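Local coordinates for hypothetical protein (Geobacillus stearothermophilus, PDB 1U84) that is of unknown function but forms a small all-helical, single-chain domain of the DUF1871 family, at residues E45-L50 / R77-K82; R53-Y58 / I66-C71. One frame throughout, in Å; residues are numbered along the deposited sequence.

Interaction 1: E45-L50 / R77-K82; sequences EDARTL and RLLELK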
ATOM      1  N   GLU A  45      -3.756   7.546 -10.087  1.00 10.92           N
ATOM      2  CA  GLU A  45      -2.400   8.121 -10.100  1.00 11.40           C
ATOM      3  C   GLU A  45      -2.226   9.140  -8.967  1.00 10.29           C
ATOM      4  O   GLU A  45      -1.201   9.816  -8.886  1.00 12.00           O
ATOM      5  CB  GLU A  45      -2.124   8.835 -11.433  1.00 12.22           C
ATOM      6  CG  GLU A  45      -2.432   8.054 -12.726  1.00 14.24           C
ATOM      7  CD  GLU A  45      -1.660   6.758 -12.909  1.00 21.42           C
ATOM      8  OE1 GLU A  45      -0.562   6.608 -12.349  1.00 21.07           O
ATOM      9  OE2 GLU A  45      -2.175   5.884 -13.651  1.00 25.16           O
ATOM     10  N   ASP A  46      -3.236   9.231  -8.106  1.00 11.61           N
ATOM     11  CA  ASP A  46      -3.319  10.286  -7.104  1.00 10.96           C
ATOM     12  C   ASP A  46      -2.999   9.748  -5.694  1.00 11.55           C
ATOM     13  O   ASP A  46      -3.698   8.854  -5.213  1.00 10.63           O
ATOM     14  CB  ASP A  46      -4.721  10.882  -7.090  1.00 12.52           C
ATOM     15  CG  ASP A  46      -4.865  12.006  -6.068  1.00 12.47           C
ATOM     16  OD1 ASP A  46      -4.138  13.018  -6.133  1.00 14.66           O
ATOM     17  OD2 ASP A  46      -5.737  11.854  -5.208  1.00 13.42           O
ATOM     18  N   ALA A  47      -1.972  10.310  -5.075  1.00 10.48           N
ATOM     19  CA  ALA A  47      -1.561   9.830  -3.762  1.00 10.09           C
ATOM     20  C   ALA A  47      -2.717   9.956  -2.741  1.00 10.59           C
ATOM     21  O   ALA A  47      -2.899   9.056  -1.896  1.00  9.85           O
ATOM     22  CB  ALA A  47      -0.324  10.537  -3.293  1.00 10.32           C
ATOM     23  N   ARG A  48      -3.470  11.063  -2.749  1.00 10.28           N
ATOM     24  CA  ARG A  48      -4.583  11.198  -1.776  1.00 11.49           C
ATOM     25  C   ARG A  48      -5.612  10.084  -1.888  1.00 11.92           C
ATOM     26  O   ARG A  48      -6.065   9.531  -0.881  1.00 11.74           O
ATOM     27  CB  ARG A  48      -5.295  12.570  -1.885  1.00 10.47           C
ATOM     28  CG  ARG A  48      -4.510  13.746  -1.339  1.00 15.12           C
ATOM     29  CD  ARG A  48      -5.148  15.102  -1.750  1.00 13.76           C
ATOM     30  NE  ARG A  48      -4.229  16.223  -1.484  1.00 19.16           N
ATOM     31  CZ  ARG A  48      -4.555  17.320  -0.812  1.00 18.21           C
ATOM     32  NH1 ARG A  48      -5.793  17.449  -0.367  1.00 16.51           N
ATOM     33  NH2 ARG A  48      -3.651  18.293  -0.623  1.00 16.25           N
ATOM     34  N   THR A  49      -5.998   9.786  -3.126  1.00 11.32           N
ATOM     35  CA  THR A  49      -6.975   8.757  -3.428  1.00 10.87           C
ATOM     36  C   THR A  49      -6.443   7.401  -2.944  1.00 10.60           C
ATOM     37  O   THR A  49      -7.142   6.664  -2.252  1.00 11.03           O
ATOM     38  CB  THR A  49      -7.296   8.715  -4.938  1.00 12.08           C
ATOM     39  OG1 THR A  49      -7.829  10.000  -5.347  1.00 13.56           O
ATOM     40  CG2 THR A  49      -8.317   7.636  -5.224  1.00 13.28           C
ATOM     41  N   LEU A  50      -5.194   7.104  -3.294  1.00  8.97           N
ATOM     42  CA  LEU A  50      -4.589   5.827  -2.900  1.00  8.82           C
ATOM     43  C   LEU A  50      -4.459   5.723  -1.386  1.00  9.90           C
ATOM     44  O   LEU A  50      -4.708   4.654  -0.813  1.00  9.36           O
ATOM     45  CB  LEU A  50      -3.230   5.620  -3.580  1.00  8.65           C
ATOM     46  CG  LEU A  50      -2.455   4.343  -3.225  1.00  7.06           C
ATOM     47  CD1 LEU A  50      -3.287   3.094  -3.467  1.00  7.98           C
ATOM     48  CD2 LEU A  50      -1.115   4.299  -4.001  1.00  8.36           C
ATOM     49  N   ARG A  77       5.110   6.788  -2.077  1.00 10.10           N
ATOM     50  CA  ARG A  77       6.235   5.902  -2.418  1.00 11.10           C
ATOM     51  C   ARG A  77       5.840   4.890  -3.499  1.00 10.18           C
ATOM     52  O   ARG A  77       6.583   4.647  -4.472  1.00 11.30           O
ATOM     53  CB  ARG A  77       6.788   5.186  -1.193  1.00 11.53           C
ATOM     54  CG  ARG A  77       7.354   6.075  -0.061  1.00 15.46           C
ATOM     55  CD  ARG A  77       8.283   7.201  -0.561  1.00 23.34           C
ATOM     56  NE  ARG A  77       8.638   8.167   0.490  1.00 28.88           N
ATOM     57  CZ  ARG A  77       7.789   9.018   1.075  1.00 29.42           C
ATOM     58  NH1 ARG A  77       6.513   9.037   0.751  1.00 28.15           N
ATOM     59  NH2 ARG A  77       8.229   9.857   2.009  1.00 32.96           N
ATOM     60  N   LEU A  78       4.632   4.340  -3.367  1.00  8.78           N
ATOM     61  CA  LEU A  78       4.171   3.341  -4.317  1.00  8.47           C
ATOM     62  C   LEU A  78       3.949   3.945  -5.697  1.00  8.33           C
ATOM     63  O   LEU A  78       4.298   3.352  -6.693  1.00  9.19           O
ATOM     64  CB  LEU A  78       2.866   2.683  -3.846  1.00  7.80           C
ATOM     65  CG  LEU A  78       2.945   1.893  -2.528  1.00  7.07           C
ATOM     66  CD1 LEU A  78       1.546   1.379  -2.177  1.00  7.53           C
ATOM     67  CD2 LEU A  78       3.933   0.697  -2.589  1.00  7.98           C
ATOM     68  N   LEU A  79       3.350   5.125  -5.727  1.00  9.79           N
ATOM     69  CA  LEU A  79       3.100   5.774  -7.009  1.00 10.00           C
ATOM     70  C   LEU A  79       4.401   6.259  -7.642  1.00 11.17           C
ATOM     71  O   LEU A  79       4.516   6.254  -8.880  1.00 12.16           O
ATOM     72  CB  LEU A  79       2.115   6.939  -6.845  1.00 10.97           C
ATOM     73  CG  LEU A  79       0.670   6.484  -6.587  1.00  9.35           C
ATOM     74  CD1 LEU A  79      -0.267   7.633  -6.177  1.00 12.83           C
ATOM     75  CD2 LEU A  79       0.092   5.740  -7.782  1.00 10.39           C
ATOM     76  N   GLU A  80       5.383   6.642  -6.812  1.00 12.37           N
ATOM     77  CA  GLU A  80       6.731   6.982  -7.339  1.00 14.52           C
ATOM     78  C   GLU A  80       7.345   5.807  -8.080  1.00 15.04           C
ATOM     79  O   GLU A  80       7.861   5.966  -9.208  1.00 15.95           O
ATOM     80  CB  GLU A  80       7.682   7.410  -6.232  1.00 15.20           C
ATOM     81  CG  GLU A  80       7.416   8.799  -5.762  1.00 19.75           C
ATOM     82  CD  GLU A  80       8.163   9.109  -4.497  1.00 25.66           C
ATOM     83  OE1 GLU A  80       9.099   8.332  -4.142  1.00 27.25           O
ATOM     84  OE2 GLU A  80       7.807  10.129  -3.865  1.00 29.78           O
ATOM     85  N   LEU A  81       7.238   4.617  -7.493  1.00 14.38           N
ATOM     86  CA  LEU A  81       7.717   3.411  -8.180  1.00 15.35           C
ATOM     87  C   LEU A  81       6.929   3.088  -9.445  1.00 15.38           C
ATOM     88  O   LEU A  81       7.513   2.787 -10.476  1.00 15.61           O
ATOM     89  CB  LEU A  81       7.733   2.212  -7.240  1.00 15.24           C
ATOM     90  CG  LEU A  81       8.178   0.895  -7.891  1.00 18.14           C
ATOM     91  CD1 LEU A  81       9.535   1.008  -8.568  1.00 21.41           C
ATOM     92  CD2 LEU A  81       8.156  -0.224  -6.875  1.00 18.74           C
ATOM     93  N   LYS A  82       5.600   3.125  -9.362  1.00 13.91           N
ATOM     94  CA  LYS A  82       4.749   2.908 -10.523  1.00 14.34           C
ATOM     95  C   LYS A  82       5.126   3.875 -11.665  1.00 15.14           C
ATOM     96  O   LYS A  82       5.242   3.474 -12.837  1.00 15.22           O
ATOM     97  CB  LYS A  82       3.269   3.071 -10.129  1.00 13.67           C
ATOM     98  CG  LYS A  82       2.250   2.802 -11.250  1.00 13.08           C
ATOM     99  CD  LYS A  82       0.946   3.476 -10.887  1.00 12.81           C
ATOM    100  CE  LYS A  82      -0.175   2.960 -11.743  1.00 13.08           C
ATOM    101  NZ  LYS A  82      -1.387   3.777 -11.484  1.00 12.60           N
TER

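Interaction 2: R53-Y58 / I66-C71; sequences RIQSIY and IPFPHC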
ATOM      1  N   ARG A  53      -7.624   4.673   0.187  1.00  8.69           N
ATOM      2  CA  ARG A  53      -7.850   3.229   0.016  1.00  9.64           C
ATOM      3  C   ARG A  53      -7.008   2.410   1.013  1.00  9.63           C
ATOM      4  O   ARG A  53      -7.520   1.480   1.653  1.00  9.45           O
ATOM      5  CB  ARG A  53      -7.591   2.744  -1.423  1.00  9.57           C
ATOM      6  CG  ARG A  53      -8.628   3.202  -2.468  1.00 13.78           C
ATOM      7  CD  ARG A  53     -10.015   2.505  -2.295  1.00 16.10           C
ATOM      8  NE  ARG A  53      -9.882   1.051  -2.364  1.00 21.42           N
ATOM      9  CZ  ARG A  53     -10.193   0.218  -1.373  1.00 23.01           C
ATOM     10  NH1 ARG A  53     -10.015  -1.083  -1.518  1.00 22.60           N
ATOM     11  NH2 ARG A  53     -10.704   0.681  -0.233  1.00 24.66           N
ATOM     12  N   ILE A  54      -5.727   2.759   1.122  1.00  7.82           N
ATOM     13  CA  ILE A  54      -4.816   2.119   2.084  1.00  7.15           C
ATOM     14  C   ILE A  54      -5.408   2.188   3.481  1.00  8.27           C
ATOM     15  O   ILE A  54      -5.475   1.171   4.208  1.00  8.16           O
ATOM     16  CB  ILE A  54      -3.382   2.725   2.048  1.00  7.28           C
ATOM     17  CG1 ILE A  54      -2.721   2.382   0.702  1.00  6.77           C
ATOM     18  CG2 ILE A  54      -2.543   2.182   3.218  1.00  7.82           C
ATOM     19  CD1 ILE A  54      -1.413   3.150   0.419  1.00  8.40           C
ATOM     20  N   GLN A  55      -5.874   3.382   3.867  1.00  7.94           N
ATOM     21  CA  GLN A  55      -6.409   3.548   5.208  1.00  9.24           C
ATOM     22  C   GLN A  55      -7.603   2.608   5.416  1.00  9.30           C
ATOM     23  O   GLN A  55      -7.662   1.901   6.429  1.00 10.54           O
ATOM     24  CB  GLN A  55      -6.810   5.013   5.440  1.00 10.07           C
ATOM     25  CG  GLN A  55      -7.194   5.303   6.895  1.00 10.75           C
ATOM     26  CD  GLN A  55      -7.574   6.744   7.080  1.00 12.06           C
ATOM     27  OE1 GLN A  55      -8.421   7.259   6.364  1.00 16.69           O
ATOM     28  NE2 GLN A  55      -6.914   7.411   8.022  1.00 11.75           N
ATOM     29  N   SER A  56      -8.522   2.560   4.457  1.00  9.42           N
ATOM     30  CA  SER A  56      -9.724   1.710   4.581  1.00 10.24           C
ATOM     31  C   SER A  56      -9.401   0.224   4.654  1.00  9.76           C
ATOM     32  O   SER A  56      -9.981  -0.528   5.476  1.00 10.56           O
ATOM     33  CB  SER A  56     -10.707   2.000   3.440  1.00 11.23           C
ATOM     34  OG  SER A  56     -11.076   3.374   3.449  1.00 16.11           O
ATOM     35  N   ILE A  57      -8.479  -0.200   3.783  1.00  9.60           N
ATOM     36  CA  ILE A  57      -8.017  -1.598   3.723  1.00  9.15           C
ATOM     37  C   ILE A  57      -7.487  -2.031   5.099  1.00  9.05           C
ATOM     38  O   ILE A  57      -7.838  -3.109   5.624  1.00 10.33           O
ATOM     39  CB  ILE A  57      -6.932  -1.785   2.595  1.00  8.83           C
ATOM     40  CG1 ILE A  57      -7.596  -1.703   1.209  1.00  9.22           C
ATOM     41  CG2 ILE A  57      -6.199  -3.118   2.805  1.00  9.38           C
ATOM     42  CD1 ILE A  57      -6.644  -1.459   0.069  1.00 10.15           C
ATOM     43  N   TYR A  58      -6.642  -1.188   5.691  1.00  8.04           N
ATOM     44  CA  TYR A  58      -5.982  -1.561   6.946  1.00  8.30           C
ATOM     45  C   TYR A  58      -6.915  -1.369   8.123  1.00  9.62           C
ATOM     46  O   TYR A  58      -6.820  -2.140   9.083  1.00  9.77           O
ATOM     47  CB  TYR A  58      -4.644  -0.804   7.138  1.00  8.32           C
ATOM     48  CG  TYR A  58      -3.507  -1.447   6.397  1.00  7.39           C
ATOM     49  CD1 TYR A  58      -3.415  -1.370   4.998  1.00  7.44           C
ATOM     50  CD2 TYR A  58      -2.500  -2.116   7.080  1.00  8.55           C
ATOM     51  CE1 TYR A  58      -2.378  -1.988   4.313  1.00  7.60           C
ATOM     52  CE2 TYR A  58      -1.431  -2.718   6.401  1.00  6.54           C
ATOM     53  CZ  TYR A  58      -1.381  -2.651   4.999  1.00  5.86           C
ATOM     54  OH  TYR A  58      -0.352  -3.263   4.296  1.00  9.24           O
ATOM     55  N   ILE A  66      -5.123   3.773  10.718  1.00 16.90           N
ATOM     56  CA  ILE A  66      -3.765   4.273  10.630  1.00 14.88           C
ATOM     57  C   ILE A  66      -3.907   5.754  10.266  1.00 13.81           C
ATOM     58  O   ILE A  66      -4.697   6.100   9.378  1.00 13.97           O
ATOM     59  CB  ILE A  66      -2.914   3.510   9.574  1.00 14.45           C
ATOM     60  CG1 ILE A  66      -2.760   2.038   9.975  1.00 13.95           C
ATOM     61  CG2 ILE A  66      -1.583   4.181   9.366  1.00 14.74           C
ATOM     62  CD1 ILE A  66      -1.978   1.169   9.008  1.00 15.84           C
ATOM     63  N   PRO A  67      -3.168   6.626  10.952  1.00 12.05           N
ATOM     64  CA  PRO A  67      -3.220   8.060  10.621  1.00 11.71           C
ATOM     65  C   PRO A  67      -3.069   8.294   9.118  1.00 11.22           C
ATOM     66  O   PRO A  67      -2.164   7.729   8.492  1.00 10.08           O
ATOM     67  CB  PRO A  67      -2.024   8.615  11.353  1.00 11.01           C
ATOM     68  CG  PRO A  67      -1.974   7.759  12.590  1.00 11.54           C
ATOM     69  CD  PRO A  67      -2.222   6.369  12.047  1.00 13.03           C
ATOM     70  N   PHE A  68      -3.942   9.134   8.573  1.00 11.00           N
ATOM     71  CA  PHE A  68      -3.899   9.451   7.155  1.00 11.26           C
ATOM     72  C   PHE A  68      -2.497   9.811   6.645  1.00 10.44           C
ATOM     73  O   PHE A  68      -2.096   9.314   5.584  1.00  9.13           O
ATOM     74  CB  PHE A  68      -4.931  10.527   6.766  1.00 11.72           C
ATOM     75  CG  PHE A  68      -5.058  10.724   5.275  1.00 12.22           C
ATOM     76  CD1 PHE A  68      -5.918   9.931   4.542  1.00 16.32           C
ATOM     77  CD2 PHE A  68      -4.270  11.684   4.615  1.00 14.79           C
ATOM     78  CE1 PHE A  68      -6.035  10.095   3.151  1.00 16.43           C
ATOM     79  CE2 PHE A  68      -4.373  11.851   3.239  1.00 13.78           C
ATOM     80  CZ  PHE A  68      -5.261  11.050   2.512  1.00 14.13           C
ATOM     81  N   PRO A  69      -1.768  10.721   7.320  1.00  9.83           N
ATOM     82  CA  PRO A  69      -0.444  11.084   6.761  1.00 10.54           C
ATOM     83  C   PRO A  69       0.541   9.906   6.663  1.00 10.42           C
ATOM     84  O   PRO A  69       1.393   9.907   5.788  1.00 11.51           O
ATOM     85  CB  PRO A  69       0.068  12.156   7.720  1.00 11.60           C
ATOM     86  CG  PRO A  69      -1.244  12.749   8.356  1.00  9.71           C
ATOM     87  CD  PRO A  69      -2.102  11.513   8.521  1.00 10.29           C
ATOM     88  N   HIS A  70       0.420   8.917   7.551  1.00 10.52           N
ATOM     89  CA  HIS A  70       1.227   7.691   7.431  1.00 10.01           C
ATOM     90  C   HIS A  70       0.834   6.937   6.132  1.00  9.06           C
ATOM     91  O   HIS A  70       1.713   6.516   5.395  1.00  7.88           O
ATOM     92  CB  HIS A  70       1.059   6.788   8.667  1.00 11.51           C
ATOM     93  CG  HIS A  70       2.179   5.820   8.847  1.00 14.77           C
ATOM     94  ND1 HIS A  70       3.447   6.220   9.201  1.00 17.48           N
ATOM     95  CD2 HIS A  70       2.221   4.472   8.754  1.00 16.27           C
ATOM     96  CE1 HIS A  70       4.228   5.161   9.304  1.00 16.71           C
ATOM     97  NE2 HIS A  70       3.513   4.090   9.021  1.00 14.66           N
ATOM     98  N   CYS A  71      -0.470   6.740   5.910  1.00  8.90           N
ATOM     99  CA  CYS A  71      -0.983   6.183   4.634  1.00  8.34           C
ATOM    100  C   CYS A  71      -0.478   6.977   3.423  1.00  9.81           C
ATOM    101  O   CYS A  71      -0.092   6.384   2.414  1.00  8.98           O
ATOM    102  CB  CYS A  71      -2.494   6.136   4.646  1.00 10.05           C
ATOM    103  SG  CYS A  71      -3.117   5.065   6.001  1.00 10.82           S
TER
HETATM  104  O   HOH W   1      -5.956   1.945   8.731  1.00 19.21           O
HETATM  105  O   HOH W   2      -6.375   9.878   9.859  1.00 21.49           O

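Interaction 1: E45-L50 / R77-K82
Lys82 reaches Glu45 with its ammonium group and forms the salt bridge of this contact. Its NZ stands 3.1 Å from Glu45 OE1 and equally far from Glu45 OE2, so the ammonium meets both carboxylate oxygens; as hydrogen bonds both are weak, so the attraction is probably mainly one of charge. The stronger polar partner of Lys82 NZ is the carbonyl oxygen of Val41, at the end of helix 31-41, and the carboxylate comes second. The lysine runs out extended from a CG anti to its backbone N (chi1 -177°), whereas the glutamate chain is bent at chi2 (-60°), and the two cross at about a right angle.

A second polar group fixes the start of helix 47-62. Asp46 is its N-cap: OD2 accepts from Thr49 N at 2.9 Å, the donor lying 42° out of the carboxylate plane, and from Thr49 OG1 at 2.8 Å on the anti lone pair. Two donors thus grip one oxygen, on the side of the helix start turned from Leu79.

Leu79 carries the packing. Its CD1 presses against the backbone entering the helix, 3.4 Å from Ala47 N, and also touches the methyl of Ala47. Leu50 and Leu79 meet tip to tip, Leu50 CD2 lying 3.8 Å from Leu79 CG, while the same methyl of Leu50 approaches Leu78 CB at 4.3 Å. Leu50 and Leu78 both continue onto Val41 of helix 31-41, and Leu78 also meets Leu13 of helix 8-20. The arrangement is that of an all-helical bundle: a capped helix start seated by leucines on the C-terminal helix, with a lysine-glutamate pair bordering the apolar seam.

Interaction 2: R53-Y58 / I66-C71
Gln55 and Ile66 make the direct hydrogen bond between these segments. Gln55 NE2 donates to Ile66 O at 2.9 Å with an N-H...O angle of 169°, and the acceptor lies close to the amide plane. Because CG is anti to the backbone N (chi1 -172°) and the chain is extended beyond it, the amide reaches the turn leading into helix 68-85.

Two waters extend this polar edge. One donates to Gln55 O and accepts from Ile66 N at 2.8 Å, joining backbone to backbone; the other accepts from Phe68 N at 2.9 Å and, weakly, from Gln55 NE2. Phe68 N therefore has a partner in water, while Pro67 holds the N-cap position.

The amide also borders an aromatic group: Gln55 OE1 lies at the edge of the Phe68 ring, near its plane, with amide and ring planes 65° apart.

Apolar contacts fill the inner side. Cys71 SG rests on the Gln55 backbone and stem, 3.7 Å from both CA and CB, and meets Ile54 CG2 at 4.0 Å. Ile66 CD1 touches Tyr58 CB at 3.8 Å and reaches the ring obliquely. Trp20 of helix 8-20 packs on Ile54, Tyr58, Ile66 and Cys71 alike.

With an alanine here in place of Gln55, Ile66 O would probably lose its side-chain donor, and a gap would be likely to open beside the edge of Phe68. The whole is a helix-loop-helix connection within a helical bundle, its incoming turn tied to the preceding helix.

In the fold
Interactions 1 and 2 hold the same two elements, helix 47-62 and helix 68-85, at sites whose centres lie 13 Å apart. Interaction 2 is nested inside the loop closed by interaction 1, which spans 26 intervening residues. Both are partly buried: Leu50, Leu78, Leu79 and Lys82 form the buried part of the first, with exposed Glu45 at the surface; Ile54, Tyr58, Ile66 and Cys71 form that of the second, with Gln55 and Phe68 partly exposed. Their polar chemistry differs: opposite charges meet in interaction 1, while a neutral amide and waters serve interaction 2. Arg48 O and Phe68 CZ, 3.8 Å apart, bring the two sites into packing contact.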